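Local structure of alpha-catenin-like protein hmp-1 (Caenorhabditis elegans, 5H5M) at residues N16-D21 and L95-V100; P32-H37 and E75-Y80; A46-A51 and R112-D117; R164-L169 and T229-I234; T235-F240 and C291-A296. The protein acts in the cadherin-catenin complex of adherens junctions, binding beta-catenin and actin filaments, and is required for cell migration and shape change during body enclosure and elongation. All blocks are in the same frame, centred on the assembly; numbering follows the deposited sequence.

Interaction 1: N16-D21 and L95-V100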
# COMPACT_ATOMS: atom_id res chain seq x y z
N ASN A 16 25.40 6.93 -8.63
CA ASN A 16 26.67 7.63 -8.46
C ASN A 16 27.82 6.86 -9.09
O ASN A 16 28.77 7.46 -9.59
CB ASN A 16 26.95 7.87 -6.97
CG ASN A 16 26.01 8.88 -6.35
OD1 ASN A 16 25.69 9.91 -6.95
ND2 ASN A 16 25.54 8.58 -5.14
N ARG A 17 27.73 5.53 -9.06
CA ARG A 17 28.78 4.67 -9.61
C ARG A 17 28.94 4.88 -11.11
O ARG A 17 30.05 4.77 -11.64
CB ARG A 17 28.47 3.20 -9.33
CG ARG A 17 28.51 2.81 -7.85
CD ARG A 17 29.84 3.15 -7.21
NE ARG A 17 30.96 2.42 -7.81
CZ ARG A 17 31.45 1.28 -7.34
NH1 ARG A 17 30.92 0.72 -6.26
NH2 ARG A 17 32.47 0.69 -7.95
N ILE A 18 27.84 5.19 -11.80
CA ILE A 18 27.87 5.35 -13.25
C ILE A 18 28.49 6.69 -13.65
O ILE A 18 28.74 6.93 -14.84
CB ILE A 18 26.47 5.26 -13.86
CG1 ILE A 18 25.56 6.34 -13.28
CG2 ILE A 18 25.88 3.87 -13.63
CD1 ILE A 18 24.18 6.36 -13.86
N GLU A 19 28.71 7.56 -12.68
CA GLU A 19 29.36 8.84 -12.93
C GLU A 19 30.84 8.75 -12.60
O GLU A 19 31.26 9.05 -11.48
CB GLU A 19 28.69 9.95 -12.12
CG GLU A 19 27.30 10.30 -12.62
CD GLU A 19 26.61 11.35 -11.76
OE1 GLU A 19 26.91 11.41 -10.54
OE2 GLU A 19 25.78 12.10 -12.30
N ILE A 20 31.63 8.33 -13.59
CA ILE A 20 33.07 8.20 -13.44
C ILE A 20 33.77 9.22 -14.31
O ILE A 20 33.25 9.59 -15.37
CB ILE A 20 33.54 6.78 -13.83
CG1 ILE A 20 32.57 5.72 -13.31
CG2 ILE A 20 34.96 6.52 -13.32
CD1 ILE A 20 32.83 4.33 -13.85
N ASP A 21 34.93 9.70 -13.88
CA ASP A 21 35.77 10.51 -14.74
C ASP A 21 36.16 9.67 -15.95
O ASP A 21 36.76 8.61 -15.80
CB ASP A 21 37.01 11.00 -13.99
CG ASP A 21 38.00 11.71 -14.90
OD1 ASP A 21 37.57 12.45 -15.81
OD2 ASP A 21 39.22 11.54 -14.69
N LEU A 95 25.17 12.78 -21.62
CA LEU A 95 23.86 12.44 -22.17
C LEU A 95 23.49 11.00 -21.82
O LEU A 95 22.33 10.71 -21.51
CB LEU A 95 23.83 12.64 -23.68
CG LEU A 95 23.79 14.08 -24.19
CD1 LEU A 95 24.11 14.15 -25.67
CD2 LEU A 95 22.42 14.69 -23.90
N GLY A 96 24.48 10.12 -21.88
CA GLY A 96 24.28 8.72 -21.54
C GLY A 96 23.98 8.54 -20.06
O GLY A 96 23.12 7.74 -19.69
N ILE A 97 24.69 9.29 -19.23
CA ILE A 97 24.47 9.28 -17.79
C ILE A 97 23.05 9.75 -17.46
O ILE A 97 22.38 9.17 -16.60
CB ILE A 97 25.49 10.18 -17.05
CG1 ILE A 97 26.89 9.57 -17.15
CG2 ILE A 97 25.10 10.37 -15.60
CD1 ILE A 97 27.99 10.45 -16.59
N ALA A 98 22.60 10.79 -18.15
CA ALA A 98 21.26 11.33 -17.94
C ALA A 98 20.19 10.31 -18.31
O ALA A 98 19.15 10.21 -17.65
CB ALA A 98 21.07 12.61 -18.74
N GLU A 99 20.44 9.54 -19.37
CA GLU A 99 19.50 8.52 -19.82
C GLU A 99 19.34 7.42 -18.78
O GLU A 99 18.23 6.96 -18.51
CB GLU A 99 19.96 7.93 -21.16
CG GLU A 99 19.04 6.84 -21.72
CD GLU A 99 17.71 7.37 -22.20
OE1 GLU A 99 17.54 8.61 -22.28
OE2 GLU A 99 16.82 6.55 -22.50
N VAL A 100 20.46 6.99 -18.20
CA VAL A 100 20.43 5.97 -17.16
C VAL A 100 19.70 6.47 -15.92
O VAL A 100 18.86 5.75 -15.36
CB VAL A 100 21.85 5.52 -16.77
CG1 VAL A 100 21.78 4.46 -15.68
CG2 VAL A 100 22.60 4.98 -17.98
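Ile-18 meets Val-100 through a first torsion (chi1 60°) that sets CG1 between the backbone N and the carbonyl carbon, the crowded position for a branched side chain; the extended second torsion then carries CD1 across to the opposite helix. There CD1 lies 3.6 Å from Val-100 CG1, the two side chains sliding past each other in opposite directions. Glu-19 uses its aliphatic part instead. Its chain runs straight out beyond CG and crosses Ile-97 at about a right angle, with Glu-19 CG 3.7 Å from Ile-97 CG2, while OE2 stays 3.8 Å from the same methyl. The other arm of Ile-97 points at the backbone, CG1 and CD1 each approaching Ile-18 O to 4.0 Å. No hydrogen bond joins the segments, and 208 Å² of surface is buried between them. With an alanine here, the two arms of Ile-97 would be gone and a gap would probably open between Glu-19 CG, Ile-18 O and helix 92-122. Segment 16-21 is where helix 6-17 gives way to a loop, and Tyr-80 OH of helix 56-80 holds this turn through hydrogen bonds with Ile-18 O and Ile-20 N. Leu-76 of that same helix touches both Ile-18 and Ile-97, so the contact between the end of helix 6-17 and helix 92-122 is backed by helix 56-80.

Interaction 2: P32-H37 and E75-Y80; sequences PDLEGH and ELLTEY
Leu-77 reaches from helix 56-80 to helix 27-49 with its two methyls divided between two partners, and it crosses obliquely over both. CD2 meets Leu-34 methyl to methyl, 4.1 Å from Leu-34 CD2. CD1 lies against the stem of Glu-35, 3.9 Å from Glu-35 CG and 4.0 Å from Glu-35 OE2. CG of Leu-77 stands beside its backbone N and anti to the carbonyl carbon (chi1 -66°), which sends the fork out between the two neighbours on the other helix. Glu-35 does not set out directly at the facing helix, but its extended chain brings the end nearer to Leu-77, so that methylene and carboxylate cover the methyl together. The carboxylate has its polar partners elsewhere: OE2 forms a salt bridge with Arg-31 NE and a hydrogen bond with Gln-74 NE2, a grip that probably holds the chain in place across the leucine. The backbones are well separated, 9.1 Å between Leu-34 CA and Leu-77 CA, and only the long side chains bridge them. Helix 6-17 flanks Leu-34 through Arg-17, Tyr-25 of the adjoining loop touches Leu-77, and helix 92-122 packs on Leu-76 and Tyr-80 of segment 75-80.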
# COMPACT_ATOMS: atom_id res chain seq x y z
N PRO A 32 32.58 -4.75 -15.63
CA PRO A 32 31.94 -5.94 -15.04
C PRO A 32 31.18 -5.67 -13.74
O PRO A 32 30.17 -6.33 -13.49
CB PRO A 32 33.12 -6.89 -14.79
CG PRO A 32 34.19 -6.42 -15.69
CD PRO A 32 34.04 -4.94 -15.75
N ASP A 33 31.66 -4.74 -12.92
CA ASP A 33 31.01 -4.49 -11.64
C ASP A 33 29.79 -3.59 -11.81
O ASP A 33 28.81 -3.71 -11.07
CB ASP A 33 31.98 -3.87 -10.63
CG ASP A 33 32.29 -2.42 -10.93
OD1 ASP A 33 32.54 -2.09 -12.11
OD2 ASP A 33 32.26 -1.60 -9.98
N LEU A 34 29.84 -2.70 -12.80
CA LEU A 34 28.70 -1.85 -13.11
C LEU A 34 27.58 -2.69 -13.71
O LEU A 34 26.40 -2.47 -13.43
CB LEU A 34 29.11 -0.74 -14.07
CG LEU A 34 28.80 0.70 -13.65
CD1 LEU A 34 29.07 0.89 -12.16
CD2 LEU A 34 29.64 1.67 -14.47
N GLU A 35 27.95 -3.67 -14.54
CA GLU A 35 27.00 -4.63 -15.07
C GLU A 35 26.47 -5.54 -13.96
O GLU A 35 25.30 -5.90 -13.95
CB GLU A 35 27.64 -5.47 -16.18
CG GLU A 35 27.73 -4.76 -17.52
CD GLU A 35 28.44 -5.58 -18.58
OE1 GLU A 35 29.09 -6.59 -18.21
OE2 GLU A 35 28.34 -5.23 -19.77
N GLY A 36 27.34 -5.90 -13.02
CA GLY A 36 26.94 -6.69 -11.87
C GLY A 36 26.03 -5.90 -10.95
O GLY A 36 25.06 -6.42 -10.41
N HIS A 37 26.36 -4.62 -10.79
CA HIS A 37 25.56 -3.70 -9.99
C HIS A 37 24.14 -3.58 -10.56
O HIS A 37 23.15 -3.65 -9.83
CB HIS A 37 26.23 -2.32 -9.94
CG HIS A 37 25.80 -1.47 -8.79
ND1 HIS A 37 26.58 -0.45 -8.29
CD2 HIS A 37 24.67 -1.48 -8.05
CE1 HIS A 37 25.95 0.13 -7.28
NE2 HIS A 37 24.79 -0.47 -7.12
N GLU A 75 24.61 1.39 -23.49
CA GLU A 75 24.92 2.54 -24.34
C GLU A 75 25.93 3.46 -23.67
O GLU A 75 26.86 3.94 -24.32
CB GLU A 75 23.65 3.31 -24.70
CG GLU A 75 22.67 2.52 -25.55
CD GLU A 75 21.34 3.23 -25.74
OE1 GLU A 75 21.17 4.34 -25.19
OE2 GLU A 75 20.47 2.67 -26.43
N LEU A 76 25.74 3.71 -22.38
CA LEU A 76 26.67 4.52 -21.61
C LEU A 76 28.07 3.91 -21.59
O LEU A 76 29.07 4.62 -21.79
CB LEU A 76 26.17 4.71 -20.17
CG LEU A 76 27.11 5.42 -19.19
CD1 LEU A 76 27.49 6.81 -19.68
CD2 LEU A 76 26.49 5.49 -17.80
N LEU A 77 28.14 2.60 -21.37
CA LEU A 77 29.42 1.89 -21.34
C LEU A 77 30.10 1.95 -22.71
O LEU A 77 31.33 2.00 -22.79
CB LEU A 77 29.23 0.44 -20.92
CG LEU A 77 28.77 0.19 -19.48
CD1 LEU A 77 28.57 -1.30 -19.21
CD2 LEU A 77 29.75 0.79 -18.49
N THR A 78 29.30 1.93 -23.77
CA THR A 78 29.82 2.05 -25.12
C THR A 78 30.47 3.42 -25.32
O THR A 78 31.51 3.54 -25.97
CB THR A 78 28.71 1.84 -26.18
OG1 THR A 78 28.17 0.52 -26.05
CG2 THR A 78 29.27 2.00 -27.59
N GLU A 79 29.86 4.45 -24.74
CA GLU A 79 30.38 5.81 -24.86
C GLU A 79 31.63 6.02 -23.99
O GLU A 79 32.55 6.73 -24.40
CB GLU A 79 29.31 6.84 -24.48
CG GLU A 79 28.10 6.87 -25.41
CD GLU A 79 28.42 7.41 -26.80
OE1 GLU A 79 29.57 7.81 -27.05
OE2 GLU A 79 27.49 7.44 -27.64
N TYR A 80 31.65 5.41 -22.81
CA TYR A 80 32.83 5.47 -21.96
C TYR A 80 34.05 4.87 -22.66
O TYR A 80 35.18 5.32 -22.46
CB TYR A 80 32.59 4.73 -20.64
CG TYR A 80 32.09 5.60 -19.50
CD1 TYR A 80 32.86 6.66 -19.02
CD2 TYR A 80 30.87 5.35 -18.89
CE1 TYR A 80 32.42 7.45 -17.98
CE2 TYR A 80 30.42 6.14 -17.85
CZ TYR A 80 31.20 7.19 -17.40
OH TYR A 80 30.75 7.97 -16.36

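Interaction 3: A46-A51 and R112-D117; sequences ASIADA and RRAIVD
Ile-48 supplies the whole of one side of this contact and spreads its two branches over neighbouring residues of helix 92-122. Its CG2 sits 3.8 Å from Ala-114 CB, and its CD1 sits 3.9 Å from Ile-115 CD1, where the two isoleucines cross at about a right angle. The division follows from the first torsion (chi1 -72°): CG2 stands anti to the backbone N and drops onto the small alanine, whereas the CG1 arm stays beside that N and runs out to the longer neighbour. Because Ala-114 has no more than a methyl, the helices come close, with Ile-48 CA and Ala-114 CA 7.5 Å apart. Ile-115 does not set out straight at Ile-48; it is its end, CD1, that comes near.

Around this first shell, Arg-58 and Ile-62 of helix 56-80 touch Ala-114, while Leu-165, Ser-166 and Leu-169 press on Ile-115. Asp-117, almost one helical turn past Ala-114, holds Arg-58 by a salt bridge through OD1, and Thr-54 OG1 hydrogen-bonds to Ile-48 O where helix 27-49 comes to its end. All three touching residues are buried, and no hydrogen bond or ion pair passes between the segments. Methyl packing alone therefore joins them directly, with 101 Å² covered, and the fit depends on complementary shape and exclusion of water, while charged pairs such as Asp-117 with Arg-58 lie around its margins and may help hold the helices in place.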
# COMPACT_ATOMS: atom_id res chain seq x y z
N ALA A 46 12.82 -7.82 -9.71
CA ALA A 46 12.05 -8.95 -10.20
C ALA A 46 11.29 -9.64 -9.07
O ALA A 46 10.15 -10.08 -9.25
CB ALA A 46 12.95 -9.94 -10.93
N SER A 47 11.93 -9.75 -7.91
CA SER A 47 11.31 -10.38 -6.75
C SER A 47 10.05 -9.63 -6.34
O SER A 47 9.04 -10.22 -5.96
CB SER A 47 12.29 -10.45 -5.57
OG SER A 47 13.37 -11.33 -5.85
N ILE A 48 10.12 -8.31 -6.43
CA ILE A 48 8.99 -7.45 -6.15
C ILE A 48 7.94 -7.58 -7.24
O ILE A 48 6.75 -7.75 -6.96
CB ILE A 48 9.45 -5.99 -5.99
CG1 ILE A 48 10.21 -5.82 -4.68
CG2 ILE A 48 8.27 -5.03 -6.06
CD1 ILE A 48 10.79 -4.44 -4.47
N ALA A 49 8.38 -7.52 -8.50
CA ALA A 49 7.49 -7.66 -9.64
C ALA A 49 6.78 -9.01 -9.65
O ALA A 49 5.57 -9.08 -9.90
CB ALA A 49 8.26 -7.47 -10.94
N ASP A 50 7.52 -10.08 -9.37
CA ASP A 50 6.99 -11.44 -9.46
C ASP A 50 6.46 -11.98 -8.14
O ASP A 50 6.49 -13.18 -7.90
CB ASP A 50 8.05 -12.39 -10.00
CG ASP A 50 8.42 -12.09 -11.43
OD1 ASP A 50 7.56 -11.60 -12.18
OD2 ASP A 50 9.59 -12.34 -11.81
N ALA A 51 5.98 -11.09 -7.28
CA ALA A 51 5.19 -11.51 -6.14
C ALA A 51 3.76 -11.71 -6.64
O ALA A 51 3.27 -10.91 -7.43
CB ALA A 51 5.24 -10.49 -5.02
N ARG A 112 8.58 1.66 -5.53
CA ARG A 112 8.02 2.28 -4.33
C ARG A 112 6.51 2.11 -4.31
O ARG A 112 5.93 1.78 -3.28
CB ARG A 112 8.38 3.77 -4.26
CG ARG A 112 9.86 4.08 -4.07
CD ARG A 112 10.41 3.54 -2.76
NE ARG A 112 10.45 4.57 -1.71
CZ ARG A 112 9.52 4.72 -0.78
NH1 ARG A 112 8.48 3.90 -0.74
NH2 ARG A 112 9.63 5.68 0.13
N ARG A 113 5.88 2.31 -5.46
CA ARG A 113 4.43 2.25 -5.55
C ARG A 113 3.92 0.82 -5.56
O ARG A 113 2.75 0.56 -5.26
CB ARG A 113 3.94 3.01 -6.79
CG ARG A 113 4.12 4.51 -6.67
CD ARG A 113 3.50 5.28 -7.83
NE ARG A 113 3.64 6.72 -7.64
CZ ARG A 113 3.05 7.63 -8.41
NH1 ARG A 113 2.28 7.26 -9.42
NH2 ARG A 113 3.24 8.92 -8.17
N ALA A 114 4.80 -0.13 -5.88
CA ALA A 114 4.47 -1.54 -5.76
C ALA A 114 4.34 -1.89 -4.28
O ALA A 114 3.46 -2.66 -3.89
CB ALA A 114 5.52 -2.41 -6.43
N ILE A 115 5.22 -1.32 -3.47
CA ILE A 115 5.15 -1.51 -2.02
C ILE A 115 3.92 -0.80 -1.46
O ILE A 115 3.23 -1.33 -0.59
CB ILE A 115 6.45 -1.00 -1.33
CG1 ILE A 115 7.43 -2.16 -1.12
CG2 ILE A 115 6.15 -0.35 0.01
CD1 ILE A 115 7.81 -2.91 -2.38
N VAL A 116 3.63 0.39 -1.97
CA VAL A 116 2.46 1.14 -1.52
C VAL A 116 1.17 0.41 -1.90
O VAL A 116 0.18 0.47 -1.16
CB VAL A 116 2.45 2.57 -2.09
CG1 VAL A 116 1.21 3.32 -1.66
CG2 VAL A 116 3.69 3.32 -1.62
N ASP A 117 1.19 -0.30 -3.03
CA ASP A 117 0.08 -1.18 -3.40
C ASP A 117 -0.27 -2.14 -2.27
O ASP A 117 -1.43 -2.32 -1.92
CB ASP A 117 0.42 -2.01 -4.65
CG ASP A 117 0.17 -1.27 -5.94
OD1 ASP A 117 0.90 -1.54 -6.91
OD2 ASP A 117 -0.75 -0.42 -5.99

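Interaction 4: R164-L169 and T229-I234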
# COMPACT_ATOMS: atom_id res chain seq x y z
N ARG A 164 7.65 -6.30 6.07
CA ARG A 164 9.00 -6.74 5.74
C ARG A 164 9.36 -6.41 4.29
O ARG A 164 10.51 -6.10 3.99
CB ARG A 164 9.15 -8.24 6.00
CG ARG A 164 9.17 -8.59 7.48
CD ARG A 164 9.00 -10.08 7.73
NE ARG A 164 9.19 -10.41 9.14
CZ ARG A 164 8.72 -11.51 9.73
NH1 ARG A 164 8.02 -12.39 9.03
NH2 ARG A 164 8.94 -11.71 11.02
N LEU A 165 8.37 -6.46 3.41
CA LEU A 165 8.58 -6.13 2.00
C LEU A 165 8.92 -4.65 1.85
O LEU A 165 9.74 -4.27 1.00
CB LEU A 165 7.33 -6.48 1.17
CG LEU A 165 7.34 -6.22 -0.34
CD1 LEU A 165 8.14 -7.28 -1.06
CD2 LEU A 165 5.92 -6.14 -0.90
N SER A 166 8.31 -3.82 2.68
CA SER A 166 8.51 -2.37 2.63
C SER A 166 9.95 -1.96 2.96
O SER A 166 10.47 -0.98 2.42
CB SER A 166 7.56 -1.67 3.60
OG SER A 166 6.21 -1.94 3.26
N CYS A 167 10.59 -2.71 3.85
CA CYS A 167 11.91 -2.36 4.35
C CYS A 167 12.98 -2.33 3.26
O CYS A 167 13.98 -1.62 3.39
CB CYS A 167 12.31 -3.33 5.46
SG CYS A 167 11.30 -3.17 6.96
N GLN A 168 12.77 -3.09 2.19
CA GLN A 168 13.73 -3.16 1.09
C GLN A 168 13.91 -1.82 0.39
O GLN A 168 14.94 -1.57 -0.23
CB GLN A 168 13.29 -4.21 0.06
CG GLN A 168 12.81 -5.52 0.64
CD GLN A 168 12.46 -6.51 -0.45
OE1 GLN A 168 12.82 -6.33 -1.62
NE2 GLN A 168 11.75 -7.58 -0.08
N LEU A 169 12.90 -0.96 0.46
CA LEU A 169 12.92 0.28 -0.30
C LEU A 169 13.14 1.51 0.58
O LEU A 169 13.01 2.64 0.11
CB LEU A 169 11.62 0.43 -1.08
CG LEU A 169 11.31 -0.70 -2.05
CD1 LEU A 169 10.15 -0.32 -2.93
CD2 LEU A 169 12.53 -1.03 -2.90
N THR A 229 2.21 3.49 11.92
CA THR A 229 2.89 4.77 12.00
C THR A 229 4.28 4.69 11.38
O THR A 229 4.67 5.55 10.59
CB THR A 229 3.01 5.25 13.46
OG1 THR A 229 1.71 5.38 14.03
CG2 THR A 229 3.70 6.61 13.50
N ALA A 230 5.02 3.65 11.73
CA ALA A 230 6.38 3.48 11.23
C ALA A 230 6.40 3.35 9.70
O ALA A 230 7.26 3.94 9.04
CB ALA A 230 7.03 2.28 11.88
N LEU A 231 5.44 2.61 9.15
CA LEU A 231 5.34 2.43 7.70
C LEU A 231 5.00 3.72 6.95
O LEU A 231 5.52 3.96 5.86
CB LEU A 231 4.29 1.36 7.37
CG LEU A 231 4.75 -0.09 7.54
CD1 LEU A 231 3.60 -1.03 7.26
CD2 LEU A 231 5.92 -0.39 6.62
N ASP A 232 4.12 4.53 7.53
CA ASP A 232 3.79 5.82 6.93
C ASP A 232 5.02 6.73 6.88
O ASP A 232 5.13 7.59 6.01
CB ASP A 232 2.66 6.52 7.70
CG ASP A 232 1.32 5.79 7.57
OD1 ASP A 232 1.14 5.05 6.59
OD2 ASP A 232 0.46 5.97 8.46
N ASN A 233 5.94 6.51 7.81
CA ASN A 233 7.16 7.32 7.89
C ASN A 233 8.22 6.95 6.86
O ASN A 233 9.13 7.74 6.61
CB ASN A 233 7.75 7.22 9.30
CG ASN A 233 7.27 8.33 10.21
OD1 ASN A 233 6.56 8.08 11.18
ND2 ASN A 233 7.64 9.56 9.89
N ILE A 234 8.12 5.76 6.27
CA ILE A 234 9.04 5.38 5.20
C ILE A 234 8.29 5.35 3.87
O ILE A 234 8.74 4.74 2.90
CB ILE A 234 9.70 4.00 5.46
CG1 ILE A 234 8.66 2.88 5.46
CG2 ILE A 234 10.47 4.01 6.77
CD1 ILE A 234 9.27 1.50 5.28
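Ser-166 and two aliphatic residues, Leu-231 and Ile-234, meet by van der Waals contact. Leu-231 CD2 sits against the serine side chain, 3.7 Å from Ser-166 CB and equally far from Ser-166 OG. Leu-231 does not start out straight at segment 164-169; the end of its side chain comes nearer and does the touching. Ile-234 comes up beside it: CD1 approaches both Ser-166 CB and the backbone Ser-166 O at 4.0 Å, brought there by a first torsion (chi1 65°) that places CG1 between the backbone N and the carbonyl carbon.

No hydrogen bond crosses between the two segments; the polar atoms at the contact are met elsewhere. Ser-166 OG, buried among hydrocarbon, hydrogen-bonds to Val-162 O one turn earlier in its helix. Ser-166 O accepts from Leu-169 N at 3.1 Å, in the turn that follows. Thr-235 OG1 bonds to Leu-231 O at the end of the other helix.

The short serine lets the backbones approach, Ser-166 CA and Leu-231 CA being 7.7 Å apart. Helices 142-166 and 207-233 thus meet near their C-terminal ends, with helix 173-202 packed on Ile-234 and helix 92-122 on Ser-166, a helix-end contact, with a serine facing two larger aliphatic side chains, in the helix-bundle architecture of the alpha-catenin M domain.

Interaction 5: T235-F240 and C291-A296; sequences TTLDDF and CDVVDA
Phe-240 offers the CE2 corner of its ring to Val-293, whose CG2 methyl comes in obliquely at 4.0 Å from Phe-240 CE2. The ring is directed there by CG standing anti to the backbone N (chi1 -175°), and the two side chains cross at a slant. Beyond this methyl, Arg-289 of the same helix also touches the phenylalanine, one helical turn before Val-293.

The second half of the contact is aliphatic. Leu-237 and Val-293 slide past each other in opposite directions, bringing Leu-237 CD1 to 3.6 Å from Val-293 CG1. The same leucine methyl reaches on to Val-294 CG2 at 4.2 Å, so that it rests over two successive valines. Val-293 in turn divides its methyls: CG1, anti to the backbone N (chi1 170°), serves Leu-237, and CG2 serves Phe-240. Leu-237 and Phe-240, three positions apart on their helix, each meet one methyl of Val-293. Some 157 Å² is buried in all, and no hydrogen bond crosses. Phe-240 and Val-294 are buried, while Leu-237 and Val-293 keep some exposure.

Segment 235-240 carries the chain from helix 207-233 into helix 237-260, with Thr-236 at the N-cap position. Its other flank is turned to helix 92-122, where Arg-113 makes a salt bridge with Asp-239. Helix 276-300, which bears the valines, leans on helix 305-339 through Cys-291 and Asp-295, so the contact lies between helices 92-122 and 305-339.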
# COMPACT_ATOMS: atom_id res chain seq x y z
N THR A 235 7.15 6.04 3.84
CA THR A 235 6.31 6.12 2.65
C THR A 235 6.11 7.58 2.27
O THR A 235 5.74 8.41 3.11
CB THR A 235 4.94 5.44 2.88
OG1 THR A 235 5.12 4.05 3.18
CG2 THR A 235 4.05 5.58 1.65
N THR A 236 6.35 7.91 1.00
CA THR A 236 6.12 9.27 0.53
C THR A 236 4.63 9.49 0.35
O THR A 236 3.93 8.66 -0.23
CB THR A 236 6.86 9.55 -0.79
OG1 THR A 236 6.25 8.81 -1.85
CG2 THR A 236 8.33 9.16 -0.68
N LEU A 237 4.15 10.62 0.86
CA LEU A 237 2.72 10.94 0.85
C LEU A 237 2.11 10.90 -0.55
O LEU A 237 0.99 10.42 -0.72
CB LEU A 237 2.50 12.31 1.49
CG LEU A 237 1.06 12.85 1.49
CD1 LEU A 237 0.13 11.89 2.19
CD2 LEU A 237 1.03 14.22 2.16
N ASP A 238 2.83 11.41 -1.54
CA ASP A 238 2.28 11.46 -2.89
C ASP A 238 2.03 10.07 -3.47
O ASP A 238 1.00 9.84 -4.10
CB ASP A 238 3.18 12.25 -3.83
CG ASP A 238 2.56 12.44 -5.20
OD1 ASP A 238 2.95 11.71 -6.14
OD2 ASP A 238 1.66 13.30 -5.32
N ASP A 239 2.98 9.17 -3.25
CA ASP A 239 2.80 7.77 -3.65
C ASP A 239 1.55 7.18 -3.01
O ASP A 239 0.74 6.54 -3.69
CB ASP A 239 4.02 6.93 -3.26
CG ASP A 239 5.23 7.23 -4.12
OD1 ASP A 239 5.06 7.75 -5.24
OD2 ASP A 239 6.35 6.93 -3.67
N PHE A 240 1.38 7.43 -1.72
CA PHE A 240 0.25 6.85 -1.01
C PHE A 240 -1.08 7.38 -1.54
O PHE A 240 -2.02 6.63 -1.72
CB PHE A 240 0.34 7.10 0.49
CG PHE A 240 -0.74 6.41 1.27
CD1 PHE A 240 -0.65 5.06 1.56
CD2 PHE A 240 -1.87 7.10 1.69
CE1 PHE A 240 -1.65 4.41 2.26
CE2 PHE A 240 -2.87 6.46 2.40
CZ PHE A 240 -2.76 5.11 2.68
N CYS A 291 -7.45 10.13 5.10
CA CYS A 291 -7.71 11.16 6.10
C CYS A 291 -6.66 11.14 7.22
O CYS A 291 -6.13 12.18 7.59
CB CYS A 291 -9.11 11.00 6.70
SG CYS A 291 -10.46 11.32 5.54
N ASP A 292 -6.38 9.95 7.74
CA ASP A 292 -5.39 9.79 8.81
C ASP A 292 -4.01 10.30 8.41
O ASP A 292 -3.37 11.05 9.15
CB ASP A 292 -5.28 8.32 9.23
CG ASP A 292 -6.49 7.84 10.00
OD1 ASP A 292 -7.23 8.68 10.53
OD2 ASP A 292 -6.68 6.61 10.08
N VAL A 293 -3.57 9.89 7.23
CA VAL A 293 -2.21 10.16 6.77
C VAL A 293 -2.00 11.63 6.42
O VAL A 293 -0.94 12.19 6.67
CB VAL A 293 -1.87 9.26 5.56
CG1 VAL A 293 -0.57 9.68 4.91
CG2 VAL A 293 -1.80 7.80 5.99
N VAL A 294 -3.02 12.26 5.85
CA VAL A 294 -2.90 13.66 5.47
C VAL A 294 -3.04 14.58 6.69
O VAL A 294 -2.32 15.57 6.81
CB VAL A 294 -3.95 14.06 4.40
CG1 VAL A 294 -3.81 15.52 4.05
CG2 VAL A 294 -3.77 13.21 3.15
N ASP A 295 -3.96 14.23 7.59
CA ASP A 295 -4.12 14.97 8.84
C ASP A 295 -2.83 14.97 9.67
O ASP A 295 -2.42 16.01 10.19
CB ASP A 295 -5.27 14.39 9.67
CG ASP A 295 -6.60 15.07 9.39
OD1 ASP A 295 -7.60 14.72 10.06
OD2 ASP A 295 -6.64 15.96 8.52
N ALA A 296 -2.20 13.81 9.78
CA ALA A 296 -0.95 13.69 10.52
C ALA A 296 0.15 14.52 9.86
O ALA A 296 0.92 15.19 10.55
CB ALA A 296 -0.53 12.23 10.63

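In the fold
The five contacts fall into two groups. Interactions 1 and 2 lie together far from the centre of the chain, their centres about 9 Å apart, and touch where Arg-17 CB lies 3.7 Å from Leu-34 CD1. Interactions 3, 4 and 5 gather near the centre of the chain. Interactions 3 and 4 have centres about 13 Å apart and meet where Ile-115 CD1 lies 3.5 Å from Leu-169 CD1; interaction 5 touches interaction 3 through Val-116 CG1 and Phe-240 CA, 3.7 Å apart, and interaction 4 through Asp-232 OD2 and Val-293 CG2, 3.8 Å apart. Interactions 1 and 3 both use helix 92-122, with centres about 26 Å apart, so this long helix runs between the groups. The region is part of the M domain.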